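Local atomic coordinates of ribonuclease J (PDB entry 5HAB), a protein that degrades RNA as an archaeal exoribonuclease of the beta-CASP family of metallo-beta-lactamase-fold hydrolases, probably working from the 5' end. Residues I263-A268 and T343-E348; I287-G292 and E315-R320; R370-A375 and D403-S408. The protein carries 1 engineered substitution. All coordinates share one frame; numbering follows the deposited sequence.

Interaction 1: residues I263-A268 and T343-E348; sequences IVTTFA and TGHQGE. With nucleotides of chain D.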
loop_
_atom_site.group_PDB
_atom_site.type_symbol
_atom_site.label_atom_id
_atom_site.label_comp_id
_atom_site.label_asym_id
_atom_site.label_seq_id
_atom_site.Cartn_x
_atom_site.Cartn_y
_atom_site.Cartn_z
ATOM N N ILE B 263 6.928 -19.227 23.247
ATOM C CA ILE B 263 7.211 -20.126 22.134
ATOM C C ILE B 263 7.960 -19.347 21.066
ATOM O O ILE B 263 7.538 -18.255 20.697
ATOM C CB ILE B 263 5.919 -20.725 21.552
ATOM C CG1 ILE B 263 5.251 -21.659 22.557
ATOM C CG2 ILE B 263 6.210 -21.452 20.244
ATOM C CD1 ILE B 263 3.927 -22.202 22.078
ATOM N N VAL B 264 9.063 -19.891 20.563
ATOM C CA VAL B 264 9.760 -19.246 19.451
ATOM C C VAL B 264 9.638 -20.100 18.191
ATOM O O VAL B 264 9.756 -21.322 18.249
ATOM C CB VAL B 264 11.235 -18.981 19.789
ATOM C CG1 VAL B 264 11.890 -18.148 18.692
ATOM C CG2 VAL B 264 11.354 -18.286 21.133
ATOM N N THR B 265 9.397 -19.454 17.055
ATOM C CA THR B 265 9.354 -20.164 15.781
ATOM C C THR B 265 10.204 -19.456 14.724
ATOM O O THR B 265 10.239 -18.226 14.657
ATOM C CB THR B 265 7.913 -20.321 15.266
ATOM O OG1 THR B 265 7.923 -21.021 14.014
ATOM C CG2 THR B 265 7.246 -18.960 15.089
ATOM N N THR B 266 10.896 -20.244 13.908
ATOM C CA THR B 266 11.793 -19.704 12.892
ATOM C C THR B 266 12.120 -20.750 11.825
ATOM O O THR B 266 11.638 -21.885 11.883
ATOM C CB THR B 266 13.107 -19.195 13.521
ATOM O OG1 THR B 266 13.933 -18.601 12.511
ATOM C CG2 THR B 266 13.863 -20.338 14.174
ATOM N N PHE B 267 12.927 -20.351 10.845
ATOM C CA PHE B 267 13.374 -21.257 9.793
ATOM C C PHE B 267 14.248 -22.350 10.389
ATOM O O PHE B 267 15.261 -22.054 11.021
ATOM C CB PHE B 267 14.164 -20.504 8.718
ATOM C CG PHE B 267 13.462 -19.292 8.172
ATOM C CD1 PHE B 267 12.462 -19.424 7.228
ATOM C CD2 PHE B 267 13.808 -18.022 8.602
ATOM C CE1 PHE B 267 11.818 -18.312 6.716
ATOM C CE2 PHE B 267 13.166 -16.904 8.096
ATOM C CZ PHE B 267 12.168 -17.051 7.152
ATOM N N ALA B 268 13.880 -23.606 10.174
ATOM C CA ALA B 268 14.695 -24.715 10.660
ATOM C C ALA B 268 16.097 -24.655 10.055
ATOM O O ALA B 268 17.069 -25.075 10.678
ATOM C CB ALA B 268 14.032 -26.042 10.346
ATOM N N THR B 343 8.846 -25.362 14.590
ATOM C CA THR B 343 8.600 -24.975 13.207
ATOM C C THR B 343 7.168 -24.490 13.029
ATOM O O THR B 343 6.312 -24.744 13.876
ATOM C CB THR B 343 8.886 -26.132 12.241
ATOM O OG1 THR B 343 8.032 -27.239 12.549
ATOM C CG2 THR B 343 10.334 -26.568 12.375
ATOM N N GLY B 344 6.913 -23.788 11.927
ATOM C CA GLY B 344 5.562 -23.369 11.593
ATOM C C GLY B 344 5.312 -21.873 11.509
ATOM O O GLY B 344 4.172 -21.422 11.627
ATOM N N HIS B 345 6.370 -21.107 11.266
ATOM C CA HIS B 345 6.279 -19.649 11.230
ATOM C C HIS B 345 5.438 -19.125 10.065
ATOM O O HIS B 345 4.982 -17.986 10.096
ATOM C CB HIS B 345 7.676 -19.037 11.157
ATOM C CG HIS B 345 8.517 -19.599 10.056
ATOM N ND1 HIS B 345 8.461 -19.126 8.764
ATOM C CD2 HIS B 345 9.424 -20.603 10.050
ATOM C CE1 HIS B 345 9.300 -19.812 8.010
ATOM N NE2 HIS B 345 9.900 -20.712 8.767
ATOM N N GLN B 346 5.235 -19.943 9.038
ATOM C CA GLN B 346 4.394 -19.533 7.915
ATOM C C GLN B 346 3.004 -20.146 8.023
ATOM O O GLN B 346 2.216 -20.102 7.075
ATOM C CB GLN B 346 5.042 -19.911 6.582
ATOM C CG GLN B 346 6.355 -19.204 6.336
ATOM C CD GLN B 346 6.216 -17.695 6.428
ATOM O OE1 GLN B 346 5.267 -17.116 5.898
ATOM N NE2 GLN B 346 7.162 -17.050 7.105
ATOM N N GLY B 347 2.708 -20.712 9.189
ATOM C CA GLY B 347 1.428 -21.349 9.421
ATOM C C GLY B 347 1.233 -22.585 8.568
ATOM O O GLY B 347 0.113 -22.890 8.158
ATOM N N GLU B 348 2.332 -23.288 8.294
ATOM C CA GLU B 348 2.288 -24.535 7.540
ATOM C C GLU B 348 1.327 -25.507 8.210
ATOM O O GLU B 348 1.450 -25.775 9.407
ATOM C CB GLU B 348 3.679 -25.171 7.438
ATOM C CG GLU B 348 4.763 -24.317 6.784
ATOM C CD GLU B 348 5.393 -23.318 7.741
ATOM O OE1 GLU B 348 4.694 -22.843 8.658
ATOM O OE2 GLU B 348 6.600 -23.032 7.597
ATOM P P A D 4 10.535 -26.085 7.588
ATOM O OP1 A D 4 10.642 -25.426 8.917
ATOM O OP2 A D 4 11.642 -26.952 7.109
ATOM O "O5'" A D 4 9.187 -26.935 7.543
ATOM C "C5'" A D 4 8.346 -27.024 8.683
ATOM C "C4'" A D 4 7.001 -27.615 8.346
ATOM O "O4'" A D 4 6.726 -27.479 6.929
ATOM C "C3'" A D 4 6.839 -29.104 8.609
ATOM O "O3'" A D 4 6.607 -29.384 9.982
ATOM C "C2'" A D 4 5.673 -29.476 7.695
ATOM O "O2'" A D 4 4.430 -29.128 8.287
ATOM C "C1'" A D 4 5.916 -28.552 6.494
ATOM N N9 A D 4 6.579 -29.234 5.363
ATOM C C8 A D 4 7.915 -29.245 5.037
ATOM N N7 A D 4 8.194 -29.941 3.959
ATOM C C5 A D 4 6.959 -30.421 3.542
ATOM C C6 A D 4 6.571 -31.227 2.455
ATOM N N6 A D 4 7.422 -31.717 1.549
ATOM N N1 A D 4 5.256 -31.522 2.326
ATOM C C2 A D 4 4.399 -31.034 3.232
ATOM N N3 A D 4 4.643 -30.267 4.292
ATOM C C4 A D 4 5.957 -29.993 4.396
ATOM P P A D 2 14.358 -18.061 0.517
ATOM O OP1 A D 2 15.616 -17.311 0.265
ATOM O OP2 A D 2 14.020 -19.244 -0.314
ATOM O "O5'" A D 2 14.366 -18.494 2.053
ATOM C "C5'" A D 2 14.149 -19.847 2.429
ATOM C "C4'" A D 2 12.988 -19.991 3.381
ATOM O "O4'" A D 2 11.954 -19.028 3.051
ATOM C "C3'" A D 2 12.278 -21.337 3.352
ATOM O "O3'" A D 2 12.931 -22.317 4.142
ATOM C "C2'" A D 2 10.872 -20.999 3.835
ATOM O "O2'" A D 2 10.823 -20.933 5.251
ATOM C "C1'" A D 2 10.679 -19.590 3.270
ATOM N N9 A D 2 9.934 -19.575 1.996
ATOM C C8 A D 2 10.384 -19.123 0.779
ATOM N N7 A D 2 9.497 -19.204 -0.182
ATOM C C5 A D 2 8.379 -19.733 0.446
ATOM C C6 A D 2 7.098 -20.061 -0.034
ATOM N N6 A D 2 6.721 -19.897 -1.306
ATOM N N1 A D 2 6.213 -20.571 0.852
ATOM C C2 A D 2 6.598 -20.735 2.127
ATOM N N3 A D 2 7.771 -20.463 2.696
ATOM C C4 A D 2 8.627 -19.954 1.792
ATOM P P A D 3 13.712 -23.539 3.449
ATOM O OP1 A D 3 14.398 -24.316 4.513
ATOM O OP2 A D 3 14.503 -23.001 2.315
ATOM O "O5'" A D 3 12.545 -24.437 2.835
ATOM C "C5'" A D 3 11.745 -25.271 3.664
ATOM C "C4'" A D 3 10.481 -24.576 4.104
ATOM O "O4'" A D 3 9.513 -24.542 3.024
ATOM C "C3'" A D 3 9.726 -25.223 5.253
ATOM O "O3'" A D 3 10.294 -24.918 6.513
ATOM C "C2'" A D 3 8.313 -24.677 5.077
ATOM O "O2'" A D 3 8.212 -23.365 5.613
ATOM C "C1'" A D 3 8.202 -24.586 3.552
ATOM N N9 A D 3 7.462 -25.719 2.962
ATOM C C8 A D 3 7.938 -26.892 2.424
ATOM N N7 A D 3 6.993 -27.688 1.977
ATOM C C5 A D 3 5.817 -26.993 2.235
ATOM C C6 A D 3 4.457 -27.289 2.001
ATOM N N6 A D 3 4.026 -28.415 1.427
ATOM N N1 A D 3 3.539 -26.373 2.384
ATOM C C2 A D 3 3.960 -25.240 2.960
ATOM N N3 A D 3 5.202 -24.850 3.230
ATOM C C4 A D 3 6.093 -25.780 2.840
#

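Interaction 2: residues I287-G292 and E315-R320; sequences IPVLLG and EIYGSR. With SO4 (sulfate ion), chain J.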
loop_
_atom_site.group_PDB
_atom_site.type_symbol
_atom_site.label_atom_id
_atom_site.label_comp_id
_atom_site.label_asym_id
_atom_site.label_seq_id
_atom_site.Cartn_x
_atom_site.Cartn_y
_atom_site.Cartn_z
ATOM N N ILE B 287 14.659 -24.374 29.650
ATOM C CA ILE B 287 15.226 -25.508 28.935
ATOM C C ILE B 287 14.866 -25.418 27.460
ATOM O O ILE B 287 13.690 -25.480 27.097
ATOM C CB ILE B 287 14.735 -26.844 29.525
ATOM C CG1 ILE B 287 15.294 -27.053 30.933
ATOM C CG2 ILE B 287 15.105 -28.004 28.613
ATOM C CD1 ILE B 287 14.778 -28.305 31.609
ATOM N N PRO B 288 15.884 -25.276 26.600
ATOM C CA PRO B 288 15.652 -25.189 25.157
ATOM C C PRO B 288 15.260 -26.539 24.570
ATOM O O PRO B 288 16.076 -27.456 24.529
ATOM C CB PRO B 288 17.003 -24.713 24.613
ATOM C CG PRO B 288 17.998 -25.172 25.619
ATOM C CD PRO B 288 17.306 -25.113 26.949
ATOM N N VAL B 289 14.015 -26.649 24.123
ATOM C CA VAL B 289 13.520 -27.877 23.521
ATOM C C VAL B 289 13.108 -27.630 22.069
ATOM O O VAL B 289 12.217 -26.829 21.790
ATOM C CB VAL B 289 12.365 -28.477 24.355
ATOM C CG1 VAL B 289 11.476 -27.378 24.911
ATOM C CG2 VAL B 289 11.559 -29.471 23.531
ATOM N N LEU B 290 13.788 -28.301 21.147
ATOM C CA LEU B 290 13.517 -28.165 19.718
ATOM C C LEU B 290 12.460 -29.164 19.246
ATOM O O LEU B 290 12.607 -30.367 19.448
ATOM C CB LEU B 290 14.811 -28.352 18.922
ATOM C CG LEU B 290 15.765 -27.165 18.730
ATOM C CD1 LEU B 290 16.044 -26.424 20.026
ATOM C CD2 LEU B 290 17.069 -27.660 18.135
ATOM N N LEU B 291 11.402 -28.668 18.611
ATOM C CA LEU B 291 10.298 -29.524 18.177
ATOM C C LEU B 291 10.059 -29.427 16.674
ATOM O O LEU B 291 10.187 -28.358 16.081
ATOM C CB LEU B 291 9.004 -29.175 18.918
ATOM C CG LEU B 291 8.971 -29.292 20.442
ATOM C CD1 LEU B 291 9.346 -27.978 21.094
ATOM C CD2 LEU B 291 7.599 -29.742 20.908
ATOM N N GLY B 292 9.707 -30.557 16.068
ATOM C CA GLY B 292 9.461 -30.620 14.638
ATOM C C GLY B 292 10.506 -31.452 13.923
ATOM O O GLY B 292 11.684 -31.414 14.279
ATOM N N GLU B 315 16.873 -30.498 24.153
ATOM C CA GLU B 315 16.023 -31.632 23.817
ATOM C C GLU B 315 15.512 -31.499 22.389
ATOM O O GLU B 315 15.097 -30.421 21.967
ATOM C CB GLU B 315 14.853 -31.749 24.801
ATOM C CG GLU B 315 15.271 -31.812 26.269
ATOM C CD GLU B 315 14.095 -32.025 27.213
ATOM O OE1 GLU B 315 14.205 -31.645 28.399
ATOM O OE2 GLU B 315 13.063 -32.576 26.772
ATOM N N ILE B 316 15.552 -32.599 21.645
ATOM C CA ILE B 316 15.128 -32.594 20.252
ATOM C C ILE B 316 14.128 -33.719 20.036
ATOM O O ILE B 316 14.366 -34.857 20.437
ATOM C CB ILE B 316 16.336 -32.719 19.303
ATOM C CG1 ILE B 316 17.381 -31.654 19.638
ATOM C CG2 ILE B 316 15.896 -32.585 17.852
ATOM C CD1 ILE B 316 18.537 -31.596 18.674
ATOM N N TYR B 317 13.003 -33.396 19.406
ATOM C CA TYR B 317 11.946 -34.373 19.165
ATOM C C TYR B 317 11.393 -34.241 17.755
ATOM O O TYR B 317 10.992 -33.154 17.336
ATOM C CB TYR B 317 10.819 -34.213 20.187
ATOM C CG TYR B 317 11.283 -34.335 21.620
ATOM C CD1 TYR B 317 11.504 -35.581 22.195
ATOM C CD2 TYR B 317 11.504 -33.207 22.396
ATOM C CE1 TYR B 317 11.933 -35.695 23.505
ATOM C CE2 TYR B 317 11.930 -33.312 23.704
ATOM C CZ TYR B 317 12.144 -34.556 24.254
ATOM O OH TYR B 317 12.569 -34.660 25.557
ATOM N N GLY B 318 11.378 -35.351 17.025
ATOM C CA GLY B 318 10.935 -35.342 15.646
ATOM C C GLY B 318 9.586 -35.990 15.399
ATOM O O GLY B 318 8.875 -35.606 14.473
ATOM N N SER B 319 9.225 -36.966 16.226
ATOM C CA SER B 319 7.978 -37.701 16.021
ATOM C C SER B 319 6.797 -37.061 16.744
ATOM O O SER B 319 6.967 -36.416 17.778
ATOM C CB SER B 319 8.136 -39.155 16.476
ATOM O OG SER B 319 8.587 -39.225 17.815
ATOM N N ARG B 320 5.603 -37.258 16.190
ATOM C CA ARG B 320 4.390 -36.611 16.683
ATOM C C ARG B 320 4.125 -36.933 18.150
ATOM O O ARG B 320 3.676 -36.075 18.907
ATOM C CB ARG B 320 3.178 -37.016 15.843
ATOM C CG ARG B 320 1.878 -36.366 16.302
ATOM C CD ARG B 320 0.661 -36.989 15.639
ATOM N NE ARG B 320 0.550 -38.415 15.933
ATOM C CZ ARG B 320 0.030 -38.913 17.052
ATOM N NH1 ARG B 320 -0.028 -40.226 17.231
ATOM N NH2 ARG B 320 -0.428 -38.099 17.996
HETATM S S SO4 J . 5.617 -38.822 12.217
HETATM O O1 SO4 J . 4.623 -37.764 12.052
HETATM O O2 SO4 J . 6.934 -38.319 11.835
HETATM O O3 SO4 J . 5.261 -39.955 11.365
HETATM O O4 SO4 J . 5.640 -39.255 13.612
#

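Interaction 3: residues R370-A375 and D403-S408; sequences RIIFSA and DNVHVS. With nucleotides of chain D.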
loop_
_atom_site.group_PDB
_atom_site.type_symbol
_atom_site.label_atom_id
_atom_site.label_comp_id
_atom_site.label_asym_id
_atom_site.label_seq_id
_atom_site.Cartn_x
_atom_site.Cartn_y
_atom_site.Cartn_z
ATOM N N ARG B 370 3.453 -15.597 25.084
ATOM C CA ARG B 370 4.165 -14.854 24.057
ATOM C C ARG B 370 4.719 -15.758 22.932
ATOM O O ARG B 370 5.485 -16.695 23.171
ATOM C CB ARG B 370 5.271 -14.025 24.728
ATOM C CG ARG B 370 4.742 -12.804 25.509
ATOM C CD ARG B 370 5.631 -12.483 26.710
ATOM N NE ARG B 370 7.025 -12.704 26.367
ATOM C CZ ARG B 370 7.885 -11.730 26.076
ATOM N NH1 ARG B 370 7.490 -10.457 26.104
ATOM N NH2 ARG B 370 9.144 -12.027 25.762
ATOM N N ILE B 371 4.290 -15.478 21.704
ATOM C CA ILE B 371 4.747 -16.228 20.538
ATOM C C ILE B 371 5.610 -15.347 19.644
ATOM O O ILE B 371 5.145 -14.345 19.099
ATOM C CB ILE B 371 3.562 -16.831 19.778
ATOM C CG1 ILE B 371 2.736 -17.673 20.753
ATOM C CG2 ILE B 371 4.049 -17.662 18.601
ATOM C CD1 ILE B 371 1.548 -18.340 20.149
ATOM N N ILE B 372 6.874 -15.733 19.509
ATOM C CA ILE B 372 7.853 -14.944 18.782
ATOM C C ILE B 372 8.157 -15.559 17.421
ATOM O O ILE B 372 8.785 -16.616 17.324
ATOM C CB ILE B 372 9.149 -14.794 19.598
ATOM C CG1 ILE B 372 8.877 -14.062 20.913
ATOM C CG2 ILE B 372 10.210 -14.069 18.786
ATOM C CD1 ILE B 372 8.799 -14.977 22.110
ATOM N N PHE B 373 7.702 -14.881 16.372
ATOM C CA PHE B 373 8.028 -15.238 15.003
ATOM C C PHE B 373 9.341 -14.580 14.601
ATOM O O PHE B 373 9.372 -13.406 14.245
ATOM C CB PHE B 373 6.914 -14.807 14.048
ATOM C CG PHE B 373 5.624 -15.544 14.243
ATOM C CD1 PHE B 373 4.797 -15.252 15.316
ATOM C CD2 PHE B 373 5.221 -16.511 13.338
ATOM C CE1 PHE B 373 3.605 -15.925 15.495
ATOM C CE2 PHE B 373 4.026 -17.186 13.508
ATOM C CZ PHE B 373 3.217 -16.893 14.588
ATOM N N SER B 374 10.430 -15.334 14.673
ATOM C CA SER B 374 11.716 -14.832 14.214
ATOM C C SER B 374 11.849 -15.079 12.713
ATOM O O SER B 374 12.695 -15.856 12.268
ATOM C CB SER B 374 12.855 -15.495 14.970
ATOM O OG SER B 374 14.046 -14.776 14.761
ATOM N N ALA B 375 10.985 -14.415 11.949
ATOM C CA ALA B 375 10.878 -14.604 10.507
ATOM C C ALA B 375 9.912 -13.584 9.914
ATOM O O ALA B 375 9.101 -12.988 10.625
ATOM C CB ALA B 375 10.413 -16.017 10.182
ATOM N N ASP B 403 6.068 -10.225 15.976
ATOM C CA ASP B 403 6.274 -10.554 14.574
ATOM C C ASP B 403 7.568 -9.944 14.045
ATOM O O ASP B 403 8.100 -8.996 14.621
ATOM C CB ASP B 403 5.081 -10.063 13.749
ATOM C CG ASP B 403 4.931 -10.794 12.434
ATOM O OD1 ASP B 403 5.836 -11.578 12.072
ATOM O OD2 ASP B 403 3.897 -10.583 11.763
ATOM N N ASN B 404 8.064 -10.510 12.948
ATOM C CA ASN B 404 9.156 -9.932 12.168
ATOM C C ASN B 404 10.436 -9.638 12.958
ATOM O O ASN B 404 11.153 -8.690 12.646
ATOM C CB ASN B 404 8.677 -8.650 11.483
ATOM C CG ASN B 404 9.300 -8.454 10.111
ATOM O OD1 ASN B 404 9.852 -9.390 9.523
ATOM N ND2 ASN B 404 9.209 -7.235 9.589
ATOM N N VAL B 405 10.727 -10.443 13.974
ATOM C CA VAL B 405 11.973 -10.282 14.720
ATOM C C VAL B 405 13.064 -10.921 13.879
ATOM O O VAL B 405 13.509 -12.034 14.152
ATOM C CB VAL B 405 11.896 -10.913 16.117
ATOM C CG1 VAL B 405 13.107 -10.513 16.945
ATOM C CG2 VAL B 405 10.601 -10.511 16.808
ATOM N N HIS B 406 13.487 -10.214 12.841
ATOM C CA HIS B 406 14.174 -10.867 11.744
ATOM C C HIS B 406 14.942 -9.858 10.915
ATOM O O HIS B 406 14.634 -8.667 10.910
ATOM C CB HIS B 406 13.148 -11.628 10.887
ATOM C CG HIS B 406 13.686 -12.160 9.593
ATOM N ND1 HIS B 406 14.469 -13.291 9.521
ATOM C CD2 HIS B 406 13.512 -11.741 8.316
ATOM C CE1 HIS B 406 14.782 -13.530 8.261
ATOM N NE2 HIS B 406 14.212 -12.607 7.509
ATOM N N VAL B 407 15.967 -10.347 10.233
ATOM C CA VAL B 407 16.747 -9.540 9.322
ATOM C C VAL B 407 16.887 -10.318 8.009
ATOM O O VAL B 407 17.013 -11.542 8.020
ATOM C CB VAL B 407 18.099 -9.181 9.952
ATOM C CG1 VAL B 407 19.192 -9.187 8.923
ATOM C CG2 VAL B 407 18.015 -7.814 10.632
ATOM N N SER B 408 16.826 -9.612 6.884
ATOM C CA SER B 408 16.866 -10.245 5.562
ATOM C C SER B 408 18.163 -11.001 5.274
ATOM O O SER B 408 19.243 -10.616 5.731
ATOM C CB SER B 408 16.659 -9.198 4.466
ATOM O OG SER B 408 16.763 -9.799 3.185
ATOM O OP3 A D 1 13.513 -12.251 4.802
ATOM P P A D 1 14.368 -12.642 3.656
ATOM O OP1 A D 1 15.421 -13.570 4.143
ATOM O OP2 A D 1 14.770 -11.408 2.936
ATOM O "O5'" A D 1 13.441 -13.425 2.634
ATOM C "C5'" A D 1 12.602 -14.495 3.057
ATOM C "C4'" A D 1 12.183 -15.341 1.880
ATOM O "O4'" A D 1 11.204 -14.597 1.101
ATOM C "C3'" A D 1 13.317 -15.696 0.922
ATOM O "O3'" A D 1 13.146 -17.012 0.401
ATOM C "C2'" A D 1 13.173 -14.663 -0.192
ATOM O "O2'" A D 1 13.669 -15.083 -1.446
ATOM C "C1'" A D 1 11.663 -14.430 -0.229
ATOM N N9 A D 1 11.317 -13.068 -0.653
ATOM C C8 A D 1 11.966 -11.915 -0.273
ATOM N N7 A D 1 11.474 -10.820 -0.799
ATOM C C5 A D 1 10.428 -11.281 -1.589
ATOM C C6 A D 1 9.508 -10.606 -2.412
ATOM N N6 A D 1 9.495 -9.278 -2.578
ATOM N N1 A D 1 8.589 -11.355 -3.065
ATOM C C2 A D 1 8.604 -12.686 -2.897
ATOM N N3 A D 1 9.418 -13.435 -2.151
ATOM C C4 A D 1 10.320 -12.664 -1.514
#

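Interaction 1: residues I263-A268 and T343-E348
Thr-343 opens the loop 343-348 opposite Thr-265, their CA atoms 5.5 Å apart. Its CG2 lies 4.3 Å from CB of Ala-268. On the RNA side its CB packs against C5' of A4 of chain D. Gly-344 follows and starts a type I turn that closes at Gly-347. The backbone angles of Gly-344 would press any CB against the preceding carbonyl.

His-345 takes the largest share of the contact. Its CB lies 3.5 Å from OG1 of Thr-265, whose hydroxyl is hydrogen-bonded to the backbone O of Met-342. CG of His-345 stands between its own N and carbonyl carbon (chi1 52°), and this turns the imidazole toward Thr-266 and Phe-267. CD2 of the ring meets the O of Thr-266 at 3.1 Å, close to the ring plane. CE1 approaches CE1 of Phe-267 at 3.2 Å. The two rings sit obliquely, with planes at 68°. O2' of A2 of chain D lies at the edge of both rings.

Gln-346 bends back so that its NE2 donates to ND1 of His-345 at 3.0 Å. The donor is almost exactly in the imidazole plane, which helps fix the rotation of the ring. NE2 is also bonded to the O of Asn-376. Glu-348 places OE2 over one face of the imidazole and accepts a bond from O2' of A3 of chain D, O2' to OE2 2.6 Å.

Two loops at the C-terminal ends of neighbouring parallel strands thus line the bound RNA and contact successive riboses, consistent with a substrate channel beside the beta-CASP domain.

Interaction 2: residues I287-G292 and E315-R320
Val-289 turns CG2 anti to its backbone N, and Tyr-317 sets its ring beside its own N (chi1 -57°). The methyl therefore meets the ring at its edge, near the ring plane, with CG2 of Val-289 3.9 Å from CE2 of Tyr-317. Glu-315 leaves the same sheet face with an extended chain. Its carboxylate reaches toward Ile-287, and OE1 comes 3.8 Å from CG2 of that residue. The other oxygen, OE2, lies in the plane of the phenol ring of Tyr-317, but its bond from OH is modelled so short that the length is doubtful. OE1 forms a salt bridge with Lys-329 of helix 320-331.

Leu-290 and Ile-316 point to the other face. There CD2 of Leu-290 lies 4.2 Å from CD1 of Ile-316, and helix 293-304 packs on both.

The strands run parallel, 17° apart. Four backbone bonds join them. N of Glu-315 donates to O of Pro-288, and N of Leu-290 donates to O of Glu-315 at 2.6 Å. N of Tyr-317 then bonds to O of Leu-290, and N of Gly-292 to O of Tyr-317. Gly-292 and Ser-319 are the N-caps of the helices that follow. At the second of these helix starts, N of Arg-320 donates to O4 of a sulfate at 3.3 Å, and Arg-293 also binds this ion.

This is the strand pair of a beta-alpha-beta unit at the edge of the parallel sheet. The chemistry is split by face: the side chains of Leu-290 and Ile-316 meet through methyl groups, while Val-289 packs on CB of Glu-315 and the edge of Tyr-317, and the carboxylate charge is probably balanced by Lys-329.

Interaction 3: residues R370-A375 and D403-S408
Ser-374 and Val-405 make the central polar contact. Ser-374 holds OG anti to its backbone N (chi1 -165°), which aims the hydroxyl at the neighbouring loop. OG donates to O of Val-405 at 2.9 Å, nearly in line with the carbonyl. Arg-273 NE adds a weak bond to the same hydroxyl. N of the same Val-405 donates to O of Phe-373, one residue before Ser-374, at 3.3 Å and in the carbonyl plane. Ser-374 and Val-405 are each the centre of an inverse gamma turn.

The Val-405 side chain sends CG2 beside its own N, where it meets CG2 of Ile-372 at 4.1 Å. Leu-248 of helix 241-253 packs on both residues.

Asp-403 folds its carboxylate back toward strand 370-374. OD1 lies 3.9 Å from CB of Phe-373, but its main partner is Arg-387, in a salt bridge. The backbone N of Asp-403 is bonded to Asn-235 of the second subunit.

CB of His-406 packs against N of Ala-375 at 3.7 Å. With CG anti to N (chi1 170°), the imidazole runs on obliquely past CA of Ala-375 toward the phosphate. ND1 is bonded to Arg-273. This partner helps set the ring so that NE2 donates to OP3 of A1 of chain D at 2.8 Å, in the imidazole plane. Ser-408 adds a second bond: its OG donates to OP2 of the same phosphate, at 2.6 Å.

Backed by strand 370-374, the loop contributes His-406 and Ser-408 to the site that holds the 5' phosphate of A1, consistent with the 5'-monophosphate recognition of RNase J enzymes.

All three contacts reach the same parallel sheet. The chain enters it at strand 262-266, which begins interaction 1. It then passes helix 271-283 and strand 287-291. Interaction 2 closes the short loop through helix 293-304 to strand 315-317, at the sheet edge. Interaction 1 closes only later, at 343-348 after strand 338-342, so interaction 2 is nested inside it. They touch where Thr-343 packs on Leu-291 and Gly-292. Interaction 3 follows in series: 370-375 lies beside 263-268, and the loop closes at 403-408 after helix 381-396 and edge strand 400-402. Interactions 1 and 3 together bring the RNA-contacting loops to one end of the sheet.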